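Local coordinates for separin (Saccharomyces cerevisiae, PDB 5U1T), which cleaves the MCD1/SCC1 subunit of cohesin as a caspase-like cysteine protease, so that chromosomes can separate at the onset of anaphase, at residues 743-746 and 747-750; 760-763 and 764-767; 790-793 and 794-798; 801-805 and 806-810; 1090-1093 and 1094-1097. All coordinates share one frame; numbering follows the deposited sequence.

Three successive antiparallel helices of the mainly helical part of separin carry contacts 1 to 3 and the start of contact 4. Contact 1 lies on helix 729-752, contact 2 on helix 756-775 and contact 3 on helix 782-805, with centres about 9 to 11 Å apart; all three touch one another. Contact 4 is the exit of helix 782-805 into helix 809-825, about 16 Å from contact 3 between centres, and it touches contact 2 through V760 and C763. Contact 5 comes last, in the loop after helix 1075-1088, and touches contact 2, their centres about 10 Å apart. A segment far along the chain thus returns to the helical layer, beside a bound partner protein.

Contact 1 (743-746 and 747-750); sequences FNES and AKLN
F743 O takes the amide of A747 at 3.1 Å, the first of the i to i+4 bonds that run through 743-750; those of L749 N to E745 O and N750 N to S746 O follow, while K748 N to N744 O is stretched to 3.5 Å and weak. On one flank E745 and K748 lie side by side and point the same way. Their contact is between carboxylate and aliphatic chain, E745 OE1 sitting 3.7 Å from K748 CD. The charged ends do not meet: OE1 and NZ remain 5.2 Å apart, the lysine chain turning at its last bond (chi4 76°), and any attraction is probably modest. This is one turn of helix 729-752, which forms an antiparallel helical hairpin with helix 756-775. On the flank facing that helix, S746 and N750 stand one turn apart. The serine OG lies anti to its own amide nitrogen (chi1 -169°), which turns it outward to D762 OD2; N750 ND2 reaches the same oxygen by a weak bond, although OG and ND2 are 4.0 Å from each other. N750 CB also rests 3.3 Å from S746 O. A747 adds a methyl 3.5 Å from N744 O and packs on C763 of the second helix. N744 instead sends its ND2 to S791 O, hydrogen-bonding helix 729-752 to helix 782-805, and F794 of that helix touches both N744 and E745.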
loop_
_atom_site.group_PDB
_atom_site.type_symbol
_atom_site.label_atom_id
_atom_site.label_comp_id
_atom_site.label_asym_id
_atom_site.label_seq_id
_atom_site.Cartn_x
_atom_site.Cartn_y
_atom_site.Cartn_z
ATOM N N PHE A 743 -11.441 -0.914 0.261
ATOM C CA PHE A 743 -12.089 -0.149 -0.809
ATOM C C PHE A 743 -11.458 -0.342 -2.193
ATOM O O PHE A 743 -12.143 -0.257 -3.198
ATOM C CB PHE A 743 -12.100 1.348 -0.466
ATOM C CG PHE A 743 -13.112 1.716 0.573
ATOM C CD1 PHE A 743 -14.420 1.272 0.471
ATOM C CD2 PHE A 743 -12.755 2.484 1.665
ATOM C CE1 PHE A 743 -15.363 1.594 1.448
ATOM C CE2 PHE A 743 -13.687 2.806 2.651
ATOM C CZ PHE A 743 -14.997 2.361 2.539
ATOM N N ASN A 744 -10.155 -0.595 -2.234
ATOM C CA ASN A 744 -9.459 -0.865 -3.479
ATOM C C ASN A 744 -9.894 -2.186 -4.105
ATOM O O ASN A 744 -10.089 -2.269 -5.316
ATOM C CB ASN A 744 -7.944 -0.876 -3.257
ATOM C CG ASN A 744 -7.276 0.400 -3.717
ATOM O OD1 ASN A 744 -7.884 1.227 -4.395
ATOM N ND2 ASN A 744 -6.011 0.568 -3.357
ATOM N N GLU A 745 -10.043 -3.221 -3.286
ATOM C CA GLU A 745 -10.443 -4.512 -3.822
ATOM C C GLU A 745 -11.932 -4.539 -4.092
ATOM O O GLU A 745 -12.402 -5.255 -4.980
ATOM C CB GLU A 745 -10.048 -5.638 -2.881
ATOM C CG GLU A 745 -8.606 -6.013 -3.068
ATOM C CD GLU A 745 -8.417 -7.031 -4.162
ATOM O OE1 GLU A 745 -7.544 -6.838 -5.028
ATOM O OE2 GLU A 745 -9.129 -8.043 -4.142
ATOM N N SER A 746 -12.667 -3.747 -3.328
ATOM C CA SER A 746 -14.093 -3.646 -3.527
ATOM C C SER A 746 -14.411 -3.005 -4.883
ATOM O O SER A 746 -15.406 -3.349 -5.530
ATOM C CB SER A 746 -14.733 -2.856 -2.405
ATOM O OG SER A 746 -16.134 -2.994 -2.486
ATOM N N ALA A 747 -13.554 -2.082 -5.306
ATOM C CA ALA A 747 -13.648 -1.525 -6.644
ATOM C C ALA A 747 -13.484 -2.633 -7.696
ATOM O O ALA A 747 -14.271 -2.714 -8.643
ATOM C CB ALA A 747 -12.605 -0.429 -6.854
ATOM N N LYS A 748 -12.467 -3.479 -7.514
ATOM C CA LYS A 748 -12.153 -4.565 -8.433
ATOM C C LYS A 748 -13.319 -5.555 -8.529
ATOM O O LYS A 748 -13.693 -5.985 -9.623
ATOM C CB LYS A 748 -10.873 -5.278 -7.985
ATOM C CG LYS A 748 -10.088 -5.987 -9.080
ATOM C CD LYS A 748 -8.902 -6.767 -8.498
ATOM C CE LYS A 748 -8.016 -7.359 -9.591
ATOM N NZ LYS A 748 -7.166 -6.318 -10.225
ATOM N N LEU A 749 -13.914 -5.902 -7.394
ATOM C CA LEU A 749 -15.030 -6.837 -7.400
ATOM C C LEU A 749 -16.247 -6.272 -8.109
ATOM O O LEU A 749 -16.833 -6.937 -8.973
ATOM C CB LEU A 749 -15.430 -7.227 -5.985
ATOM C CG LEU A 749 -14.729 -8.455 -5.433
ATOM C CD1 LEU A 749 -15.391 -8.859 -4.171
ATOM C CD2 LEU A 749 -14.752 -9.593 -6.419
ATOM N N ASN A 750 -16.639 -5.062 -7.713
ATOM C CA ASN A 750 -17.771 -4.364 -8.306
ATOM C C ASN A 750 -17.655 -4.256 -9.825
ATOM O O ASN A 750 -18.602 -4.556 -10.554
ATOM C CB ASN A 750 -17.900 -2.972 -7.704
ATOM C CG ASN A 750 -18.861 -2.930 -6.541
ATOM O OD1 ASN A 750 -19.898 -3.591 -6.551
ATOM N ND2 ASN A 750 -18.522 -2.144 -5.527
#

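Contact 2 (760-763 and 764-767)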
loop_
_atom_site.group_PDB
_atom_site.type_symbol
_atom_site.label_atom_id
_atom_site.label_comp_id
_atom_site.label_asym_id
_atom_site.label_seq_id
_atom_site.Cartn_x
_atom_site.Cartn_y
_atom_site.Cartn_z
ATOM N N VAL A 760 -16.390 3.050 -9.143
ATOM C CA VAL A 760 -15.754 4.363 -9.235
ATOM C C VAL A 760 -15.765 5.028 -7.866
ATOM O O VAL A 760 -14.764 5.599 -7.450
ATOM C CB VAL A 760 -16.448 5.293 -10.263
ATOM C CG1 VAL A 760 -15.948 6.722 -10.120
ATOM C CG2 VAL A 760 -16.198 4.801 -11.663
ATOM N N ILE A 761 -16.893 4.937 -7.166
ATOM C CA ILE A 761 -17.028 5.559 -5.855
ATOM C C ILE A 761 -16.057 4.953 -4.843
ATOM O O ILE A 761 -15.384 5.688 -4.120
ATOM C CB ILE A 761 -18.454 5.441 -5.329
ATOM C CG1 ILE A 761 -19.394 6.191 -6.270
ATOM C CG2 ILE A 761 -18.546 5.985 -3.910
ATOM C CD1 ILE A 761 -20.839 6.190 -5.836
ATOM N N ASP A 762 -15.980 3.623 -4.813
ATOM C CA ASP A 762 -15.060 2.914 -3.935
ATOM C C ASP A 762 -13.642 3.428 -4.110
ATOM O O ASP A 762 -13.040 3.952 -3.166
ATOM C CB ASP A 762 -15.105 1.414 -4.200
ATOM C CG ASP A 762 -16.339 0.763 -3.621
ATOM O OD1 ASP A 762 -17.095 1.432 -2.879
ATOM O OD2 ASP A 762 -16.555 -0.436 -3.901
ATOM N N CYS A 763 -13.126 3.258 -5.322
ATOM C CA CYS A 763 -11.844 3.814 -5.744
ATOM C C CYS A 763 -11.562 5.210 -5.219
ATOM O O CYS A 763 -10.439 5.515 -4.837
ATOM C CB CYS A 763 -11.781 3.863 -7.270
ATOM S SG CYS A 763 -10.775 2.599 -7.972
ATOM N N ARG A 764 -12.579 6.062 -5.222
ATOM C CA ARG A 764 -12.397 7.450 -4.820
ATOM C C ARG A 764 -12.316 7.586 -3.298
ATOM O O ARG A 764 -11.646 8.479 -2.794
ATOM C CB ARG A 764 -13.524 8.318 -5.386
ATOM C CG ARG A 764 -13.556 8.366 -6.927
ATOM C CD ARG A 764 -12.535 9.333 -7.509
ATOM N NE ARG A 764 -12.697 10.641 -6.891
ATOM C CZ ARG A 764 -11.913 11.104 -5.922
ATOM N NH1 ARG A 764 -12.154 12.299 -5.395
ATOM N NH2 ARG A 764 -10.890 10.373 -5.475
ATOM N N LYS A 765 -12.995 6.702 -2.575
ATOM C CA LYS A 765 -12.850 6.647 -1.134
ATOM C C LYS A 765 -11.428 6.228 -0.781
ATOM O O LYS A 765 -10.809 6.787 0.124
ATOM C CB LYS A 765 -13.841 5.672 -0.521
ATOM C CG LYS A 765 -15.269 6.062 -0.665
ATOM C CD LYS A 765 -16.144 4.978 -0.080
ATOM C CE LYS A 765 -17.605 5.280 -0.320
ATOM N NZ LYS A 765 -18.464 4.155 0.109
ATOM N N ALA A 766 -10.928 5.231 -1.508
ATOM C CA ALA A 766 -9.590 4.721 -1.302
ATOM C C ALA A 766 -8.586 5.849 -1.465
ATOM O O ALA A 766 -7.654 5.979 -0.682
ATOM C CB ALA A 766 -9.293 3.594 -2.259
ATOM N N GLN A 767 -8.789 6.686 -2.467
ATOM C CA GLN A 767 -7.878 7.792 -2.709
ATOM C C GLN A 767 -8.031 8.914 -1.696
ATOM O O GLN A 767 -7.066 9.595 -1.363
ATOM C CB GLN A 767 -8.091 8.346 -4.106
ATOM C CG GLN A 767 -7.464 7.519 -5.165
ATOM C CD GLN A 767 -7.236 8.321 -6.424
ATOM O OE1 GLN A 767 -8.082 9.151 -6.817
ATOM N NE2 GLN A 767 -6.079 8.097 -7.067
#
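D762 O is approached by two amides of the next turn: A766 N at 3.0 Å, nearly along the C=O axis with an N-H angle of 162°, and K765 N in a weak, bent bond. I761 O takes K765 N at 3.0 Å, here in the carbonyl plane, and a weak second bond from R764 N. The K765 side chain runs out straight beyond CG (chi2 177°), its stem passing I761 O with CG 3.5 Å away. Farther out it crosses the I761 side chain obliquely, CE resting 3.8 Å from the CG2 methyl. Its ammonium ends 4.3 Å from D762 OD1, beyond a salt bridge, so that charge probably adds only a loose attraction; OD2 is engaged by S746 of helix 729-752. With an alanine in place of K765, D762 OD1 would probably lose its nearby positive charge and the I761 CG2 methyl its contact with the lysine CE. R764 is folded rather than straight, bent at chi2 and chi3, and the edge of its guanidinium comes level with Q767 CB, NH2 lying 3.7 Å off. The same arginine makes a cation-pi contact with Y1095 and hydrogen-bonds through NE to the backbone of a partner protein chain. Helix 756-775 packs on both helix 729-752 (A766 on F743) and helix 782-805 (V760 on I802), which also touch each other, with N1094 and Y1095 of the 1090-1097 loop lying on I761.

Contact 3 (790-793 and 794-798)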
loop_
_atom_site.group_PDB
_atom_site.type_symbol
_atom_site.label_atom_id
_atom_site.label_comp_id
_atom_site.label_asym_id
_atom_site.label_seq_id
_atom_site.Cartn_x
_atom_site.Cartn_y
_atom_site.Cartn_z
ATOM N N LYS A 790 1.922 0.707 -2.802
ATOM C CA LYS A 790 1.234 -0.371 -3.488
ATOM C C LYS A 790 -0.242 0.001 -3.651
ATOM O O LYS A 790 -0.824 -0.162 -4.718
ATOM C CB LYS A 790 1.402 -1.691 -2.723
ATOM C CG LYS A 790 2.647 -2.491 -3.116
ATOM C CD LYS A 790 2.598 -2.931 -4.625
ATOM C CE LYS A 790 3.777 -3.876 -5.051
ATOM N NZ LYS A 790 3.742 -4.250 -6.525
ATOM N N SER A 791 -0.831 0.543 -2.597
ATOM C CA SER A 791 -2.244 0.882 -2.601
ATOM C C SER A 791 -2.601 2.060 -3.496
ATOM O O SER A 791 -3.667 2.078 -4.114
ATOM C CB SER A 791 -2.713 1.173 -1.183
ATOM O OG SER A 791 -3.263 0.010 -0.605
ATOM N N LEU A 792 -1.720 3.047 -3.555
ATOM C CA LEU A 792 -2.030 4.284 -4.255
ATOM C C LEU A 792 -1.880 4.106 -5.739
ATOM O O LEU A 792 -2.605 4.721 -6.514
ATOM C CB LEU A 792 -1.128 5.420 -3.784
ATOM C CG LEU A 792 -1.470 6.820 -4.284
ATOM C CD1 LEU A 792 -2.988 7.085 -4.204
ATOM C CD2 LEU A 792 -0.688 7.866 -3.496
ATOM N N SER A 793 -0.914 3.283 -6.132
ATOM C CA SER A 793 -0.698 3.011 -7.544
ATOM C C SER A 793 -1.825 2.123 -8.049
ATOM O O SER A 793 -2.280 2.278 -9.172
ATOM C CB SER A 793 0.674 2.364 -7.789
ATOM O OG SER A 793 0.894 1.289 -6.896
ATOM N N PHE A 794 -2.282 1.219 -7.187
ATOM C CA PHE A 794 -3.378 0.311 -7.494
ATOM C C PHE A 794 -4.632 1.107 -7.833
ATOM O O PHE A 794 -5.294 0.836 -8.836
ATOM C CB PHE A 794 -3.643 -0.628 -6.311
ATOM C CG PHE A 794 -4.838 -1.541 -6.490
ATOM C CD1 PHE A 794 -6.147 -1.046 -6.426
ATOM C CD2 PHE A 794 -4.658 -2.901 -6.674
ATOM C CE1 PHE A 794 -7.244 -1.886 -6.580
ATOM C CE2 PHE A 794 -5.750 -3.753 -6.817
ATOM C CZ PHE A 794 -7.044 -3.243 -6.772
ATOM N N SER A 795 -4.966 2.081 -6.990
ATOM C CA SER A 795 -6.203 2.803 -7.188
ATOM C C SER A 795 -6.139 3.668 -8.457
ATOM O O SER A 795 -7.149 3.828 -9.111
ATOM C CB SER A 795 -6.552 3.637 -5.958
ATOM O OG SER A 795 -5.832 4.838 -5.970
ATOM N N PHE A 796 -4.978 4.182 -8.849
ATOM C CA PHE A 796 -4.880 4.790 -10.185
ATOM C C PHE A 796 -5.083 3.775 -11.329
ATOM O O PHE A 796 -5.888 4.009 -12.219
ATOM C CB PHE A 796 -3.542 5.505 -10.373
ATOM C CG PHE A 796 -3.531 6.906 -9.825
ATOM C CD1 PHE A 796 -4.129 7.946 -10.535
ATOM C CD2 PHE A 796 -2.945 7.179 -8.590
ATOM C CE1 PHE A 796 -4.139 9.241 -10.033
ATOM C CE2 PHE A 796 -2.950 8.466 -8.078
ATOM C CZ PHE A 796 -3.544 9.505 -8.802
ATOM N N PHE A 797 -4.353 2.664 -11.301
ATOM C CA PHE A 797 -4.601 1.561 -12.212
ATOM C C PHE A 797 -6.110 1.223 -12.279
ATOM O O PHE A 797 -6.704 1.180 -13.354
ATOM C CB PHE A 797 -3.806 0.316 -11.795
ATOM C CG PHE A 797 -2.309 0.513 -11.756
ATOM C CD1 PHE A 797 -1.707 1.612 -12.354
ATOM C CD2 PHE A 797 -1.495 -0.418 -11.111
ATOM C CE1 PHE A 797 -0.308 1.779 -12.300
ATOM C CE2 PHE A 797 -0.111 -0.261 -11.056
ATOM C CZ PHE A 797 0.485 0.833 -11.659
ATOM N N GLN A 798 -6.731 1.017 -11.127
ATOM C CA GLN A 798 -8.127 0.629 -11.102
ATOM C C GLN A 798 -9.049 1.678 -11.738
ATOM O O GLN A 798 -9.918 1.332 -12.533
ATOM C CB GLN A 798 -8.577 0.352 -9.668
ATOM C CG GLN A 798 -9.736 -0.626 -9.568
ATOM C CD GLN A 798 -9.566 -1.810 -10.515
ATOM O OE1 GLN A 798 -8.678 -2.654 -10.346
ATOM N NE2 GLN A 798 -10.404 -1.852 -11.549
#
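S793 O and the phenyl ring of F797 make the close side of this turn. The oxygen lies 3.1 Å above one ring face, shifted toward the rim, and also accepts F797 N at 3.0 Å with a nearly straight N-H angle of 173°. The ring gets there because CG sits beside the F797 amide nitrogen, anti to the carbonyl carbon (chi1 -59°), folding it back over the preceding turn. A serine in place of F797 would probably leave S793 O without the ring beside it and F838, which stacks on the ring, without its partner. L792 O has two donors: S795 OG at 3.3 Å, from above the carbonyl plane, and F796 N in a weak bond. F796 also brings its ring edge up to that oxygen. The i to i+4 backbone bonds are those of an alpha-helix, here the middle of helix 782-805, which packs on helices 729-752, 756-775, 809-825 and 829-845; the serine bond to the carbonyl three residues back is an addition. L792 and F796 point the same way, L792 CD1 4.1 Å from F796 CE2, and each meets an aromatic side chain of a partner protein chain. By contrast the K790 end is loose: its side chain leads away from 794-798, on the partly exposed side near I831. F794 N reaches K790 O at 3.2 Å, with F794 CB beside the same oxygen.

Contact 4 (801-805 and 806-810)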
loop_
_atom_site.group_PDB
_atom_site.type_symbol
_atom_site.label_atom_id
_atom_site.label_comp_id
_atom_site.label_asym_id
_atom_site.label_seq_id
_atom_site.Cartn_x
_atom_site.Cartn_y
_atom_site.Cartn_z
ATOM N N LYS A 801 -8.516 1.780 -15.481
ATOM C CA LYS A 801 -9.146 0.600 -16.029
ATOM C C LYS A 801 -10.672 0.752 -16.050
ATOM O O LYS A 801 -11.320 0.346 -17.019
ATOM C CB LYS A 801 -8.740 -0.644 -15.235
ATOM C CG LYS A 801 -7.390 -1.275 -15.617
ATOM C CD LYS A 801 -7.046 -2.390 -14.616
ATOM C CE LYS A 801 -6.246 -3.550 -15.231
ATOM N NZ LYS A 801 -6.185 -4.779 -14.342
ATOM N N ILE A 802 -11.259 1.344 -15.017
ATOM C CA ILE A 802 -12.720 1.425 -14.966
ATOM C C ILE A 802 -13.237 2.359 -16.065
ATOM O O ILE A 802 -14.279 2.112 -16.677
ATOM C CB ILE A 802 -13.243 1.912 -13.592
ATOM C CG1 ILE A 802 -12.914 0.915 -12.478
ATOM C CG2 ILE A 802 -14.750 2.092 -13.618
ATOM C CD1 ILE A 802 -13.252 1.441 -11.086
ATOM N N HIS A 803 -12.479 3.414 -16.334
ATOM C CA HIS A 803 -12.858 4.392 -17.326
ATOM C C HIS A 803 -12.507 3.959 -18.763
ATOM O O HIS A 803 -13.089 4.466 -19.723
ATOM C CB HIS A 803 -12.222 5.739 -16.981
ATOM C CG HIS A 803 -12.818 6.383 -15.764
ATOM N ND1 HIS A 803 -13.813 7.334 -15.837
ATOM C CD2 HIS A 803 -12.578 6.197 -14.444
ATOM C CE1 HIS A 803 -14.151 7.715 -14.616
ATOM N NE2 HIS A 803 -13.417 7.039 -13.753
ATOM N N ILE A 804 -11.571 3.023 -18.909
ATOM C CA ILE A 804 -11.308 2.395 -20.202
ATOM C C ILE A 804 -12.478 1.500 -20.539
ATOM O O ILE A 804 -13.000 1.549 -21.645
ATOM C CB ILE A 804 -10.022 1.572 -20.206
ATOM C CG1 ILE A 804 -8.820 2.500 -20.231
ATOM C CG2 ILE A 804 -9.966 0.650 -21.401
ATOM C CD1 ILE A 804 -7.558 1.852 -19.742
ATOM N N ARG A 805 -12.913 0.709 -19.566
ATOM C CA ARG A 805 -14.063 -0.154 -19.753
ATOM C C ARG A 805 -15.292 0.592 -20.281
ATOM O O ARG A 805 -16.004 0.072 -21.120
ATOM C CB ARG A 805 -14.413 -0.857 -18.448
ATOM C CG ARG A 805 -15.754 -1.520 -18.504
ATOM C CD ARG A 805 -16.117 -2.162 -17.220
ATOM N NE ARG A 805 -15.932 -3.608 -17.280
ATOM C CZ ARG A 805 -16.932 -4.480 -17.273
ATOM N NH1 ARG A 805 -16.663 -5.782 -17.312
ATOM N NH2 ARG A 805 -18.199 -4.051 -17.226
ATOM N N ILE A 806 -15.554 1.808 -19.810
ATOM C CA ILE A 806 -16.720 2.525 -20.315
ATOM C C ILE A 806 -16.359 3.522 -21.409
ATOM O O ILE A 806 -17.192 4.331 -21.814
ATOM C CB ILE A 806 -17.467 3.275 -19.200
ATOM C CG1 ILE A 806 -16.612 4.426 -18.668
ATOM C CG2 ILE A 806 -17.887 2.309 -18.108
ATOM C CD1 ILE A 806 -17.273 5.168 -17.569
ATOM N N GLY A 807 -15.112 3.465 -21.865
ATOM C CA GLY A 807 -14.638 4.249 -22.995
ATOM C C GLY A 807 -14.375 5.731 -22.791
ATOM O O GLY A 807 -14.121 6.452 -23.747
ATOM N N SER A 808 -14.416 6.197 -21.551
ATOM C CA SER A 808 -14.223 7.615 -21.284
ATOM C C SER A 808 -12.769 8.067 -21.400
ATOM O O SER A 808 -12.027 8.061 -20.417
ATOM C CB SER A 808 -14.751 7.959 -19.900
ATOM O OG SER A 808 -14.684 9.357 -19.700
ATOM N N ALA A 809 -12.370 8.464 -22.605
ATOM C CA ALA A 809 -11.062 9.065 -22.827
ATOM C C ALA A 809 -10.817 10.248 -21.879
ATOM O O ALA A 809 -9.719 10.402 -21.342
ATOM C CB ALA A 809 -10.927 9.510 -24.273
ATOM N N ARG A 810 -11.842 11.061 -21.654
ATOM C CA ARG A 810 -11.690 12.272 -20.863
ATOM C C ARG A 810 -11.104 12.004 -19.470
ATOM O O ARG A 810 -10.174 12.685 -19.027
ATOM C CB ARG A 810 -13.038 12.987 -20.737
ATOM C CG ARG A 810 -12.922 14.445 -20.268
ATOM C CD ARG A 810 -14.284 15.048 -19.942
ATOM N NE ARG A 810 -14.965 15.613 -21.109
ATOM C CZ ARG A 810 -15.174 16.922 -21.298
ATOM N NH1 ARG A 810 -15.810 17.361 -22.385
ATOM N NH2 ARG A 810 -14.747 17.800 -20.394
#
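H803 and S808 meet round the end of helix 782-805, the serine CB lying at the edge of the imidazole, close to the ring plane. I806 approaches the same ring obliquely with its CD1. Its CG1 is set between its own amide nitrogen and carbonyl carbon (chi1 68°), which tucks that branch back against the last helical turn, 3.7 Å from H803 O, while CG2 stands 3.9 Å from I802 O. Both branches rest by I802 O, CG1 reaching H803 O as well, and I806 continues onto V756 of helix 756-775. The backbone turns over by a Schellman motif: G807 N bonds to I804 O at 2.9 Å, and S808 N closes on H803 O at 2.8 Å in a bent, weak bond. G807 carries the positive phi (75°) that reverses the chain here. H803 and S808 are the residues at the two ends of the S808 N to H803 O bond, the C3 and C'' positions of the motif. S808 then sits at the N-cap position of helix 809-825 and is the centre of an inverse gamma turn, with OG hydrogen-bonded to D811. The I804 side chain starts out away from 806-810 and packs on L1508 and Y842. R805 runs off from the turn after its CG passes 3.6 Å from I806 N, and its NH2 hydrogen-bonds D1032 O.

Contact 5 (1090-1093 and 1094-1097); sequences IDNK and NYRE
N1094 N bonds to D1091 O at 3.1 Å and R1096 N to K1093 O at 3.2 Å, in successive i to i+3 turns with a weak one, Y1095 N to N1092 O, between them. The turn opens with an Asx turn: D1091 OD1 takes K1093 N at 2.7 Å and is met almost end-on, the carboxylate being swung there with CG anti to the amide nitrogen (chi1 -169°). The loop follows helix 1075-1088 and lies on helix 756-775, where I1090 packs on I757 and N1094 on I761, while Y1095 O accepts from N768 ND2. I1090 and Y1095 cross at about a right angle, the isoleucine CG2 meeting the phenol end 3.5 Å from CZ. From another direction N1092 brings ND2 into the ring plane at its edge, 3.4 Å from CD2, with amide and ring planes 68° apart. Y1095 thus touches both residues, and an acidic side chain of a partner protein chain packs on it too. On the exposed flank the K1093 and E1097 side chains run across one another at a slant. Their charges, NZ and OE2, stay 4.4 Å apart, beyond a salt bridge, and the closer touch is aliphatic to carboxylate: K1093 CD lies 3.5 Å from E1097 OE1.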
loop_
_atom_site.group_PDB
_atom_site.type_symbol
_atom_site.label_atom_id
_atom_site.label_comp_id
_atom_site.label_asym_id
_atom_site.label_seq_id
_atom_site.Cartn_x
_atom_site.Cartn_y
_atom_site.Cartn_z
ATOM N N ILE A 1090 -23.233 12.556 -10.170
ATOM C CA ILE A 1090 -22.922 11.933 -8.887
ATOM C C ILE A 1090 -22.708 12.957 -7.772
ATOM O O ILE A 1090 -21.860 13.840 -7.892
ATOM C CB ILE A 1090 -21.642 11.069 -8.968
ATOM C CG1 ILE A 1090 -21.843 9.870 -9.895
ATOM C CG2 ILE A 1090 -21.225 10.608 -7.579
ATOM C CD1 ILE A 1090 -20.828 8.743 -9.669
ATOM N N ASP A 1091 -23.461 12.830 -6.684
ATOM C CA ASP A 1091 -23.257 13.685 -5.522
ATOM C C ASP A 1091 -21.869 13.466 -4.932
ATOM O O ASP A 1091 -21.487 12.337 -4.625
ATOM C CB ASP A 1091 -24.323 13.412 -4.467
ATOM C CG ASP A 1091 -24.317 14.437 -3.355
ATOM O OD1 ASP A 1091 -23.242 14.673 -2.756
ATOM O OD2 ASP A 1091 -25.395 15.017 -3.081
ATOM N N ASN A 1092 -21.116 14.545 -4.749
ATOM C CA ASN A 1092 -19.737 14.422 -4.274
ATOM C C ASN A 1092 -19.602 13.971 -2.818
ATOM O O ASN A 1092 -18.507 13.626 -2.389
ATOM C CB ASN A 1092 -18.991 15.744 -4.479
ATOM C CG ASN A 1092 -18.377 15.848 -5.869
ATOM O OD1 ASN A 1092 -18.927 16.490 -6.777
ATOM N ND2 ASN A 1092 -17.244 15.189 -6.051
ATOM N N LYS A 1093 -20.703 13.958 -2.069
ATOM C CA LYS A 1093 -20.692 13.428 -0.703
ATOM C C LYS A 1093 -20.401 11.921 -0.691
ATOM O O LYS A 1093 -19.915 11.376 0.317
ATOM C CB LYS A 1093 -22.026 13.697 0.012
ATOM C CG LYS A 1093 -23.022 12.523 -0.031
ATOM C CD LYS A 1093 -24.271 12.794 0.825
ATOM C CE LYS A 1093 -25.283 11.633 0.771
ATOM N NZ LYS A 1093 -25.730 11.280 -0.612
ATOM N N ASN A 1094 -20.700 11.259 -1.812
ATOM C CA ASN A 1094 -20.549 9.808 -1.945
ATOM C C ASN A 1094 -19.093 9.367 -1.907
ATOM O O ASN A 1094 -18.771 8.264 -1.462
ATOM C CB ASN A 1094 -21.192 9.323 -3.247
ATOM C CG ASN A 1094 -22.715 9.284 -3.177
ATOM O OD1 ASN A 1094 -23.323 8.238 -3.399
ATOM N ND2 ASN A 1094 -23.336 10.423 -2.863
ATOM N N TYR A 1095 -18.216 10.246 -2.369
ATOM C CA TYR A 1095 -16.792 9.960 -2.410
ATOM C C TYR A 1095 -16.116 10.086 -1.039
ATOM O O TYR A 1095 -14.963 9.675 -0.874
ATOM C CB TYR A 1095 -16.120 10.885 -3.423
ATOM C CG TYR A 1095 -16.671 10.723 -4.819
ATOM C CD1 TYR A 1095 -16.891 9.464 -5.354
ATOM C CD2 TYR A 1095 -16.995 11.831 -5.594
ATOM C CE1 TYR A 1095 -17.402 9.308 -6.640
ATOM C CE2 TYR A 1095 -17.510 11.689 -6.880
ATOM C CZ TYR A 1095 -17.710 10.424 -7.398
ATOM O OH TYR A 1095 -18.221 10.267 -8.674
ATOM N N ARG A 1096 -16.826 10.630 -0.054
ATOM C CA ARG A 1096 -16.233 10.836 1.269
ATOM C C ARG A 1096 -17.033 10.230 2.429
ATOM O O ARG A 1096 -16.932 10.697 3.568
ATOM C CB ARG A 1096 -16.025 12.336 1.516
ATOM C CG ARG A 1096 -14.620 12.808 1.178
ATOM C CD ARG A 1096 -14.590 14.289 0.799
ATOM N NE ARG A 1096 -13.424 14.599 -0.040
ATOM C CZ ARG A 1096 -13.151 15.798 -0.558
ATOM N NH1 ARG A 1096 -12.065 15.961 -1.311
ATOM N NH2 ARG A 1096 -13.960 16.830 -0.325
ATOM N N GLU A 1097 -17.807 9.184 2.160
ATOM C CA GLU A 1097 -18.543 8.517 3.234
ATOM C C GLU A 1097 -18.066 7.066 3.394
ATOM O O GLU A 1097 -18.224 6.244 2.494
ATOM C CB GLU A 1097 -20.052 8.610 2.977
ATOM C CG GLU A 1097 -20.596 10.031 3.250
ATOM C CD GLU A 1097 -22.059 10.234 2.832
ATOM O OE1 GLU A 1097 -22.763 11.044 3.490
ATOM O OE2 GLU A 1097 -22.503 9.601 1.840
#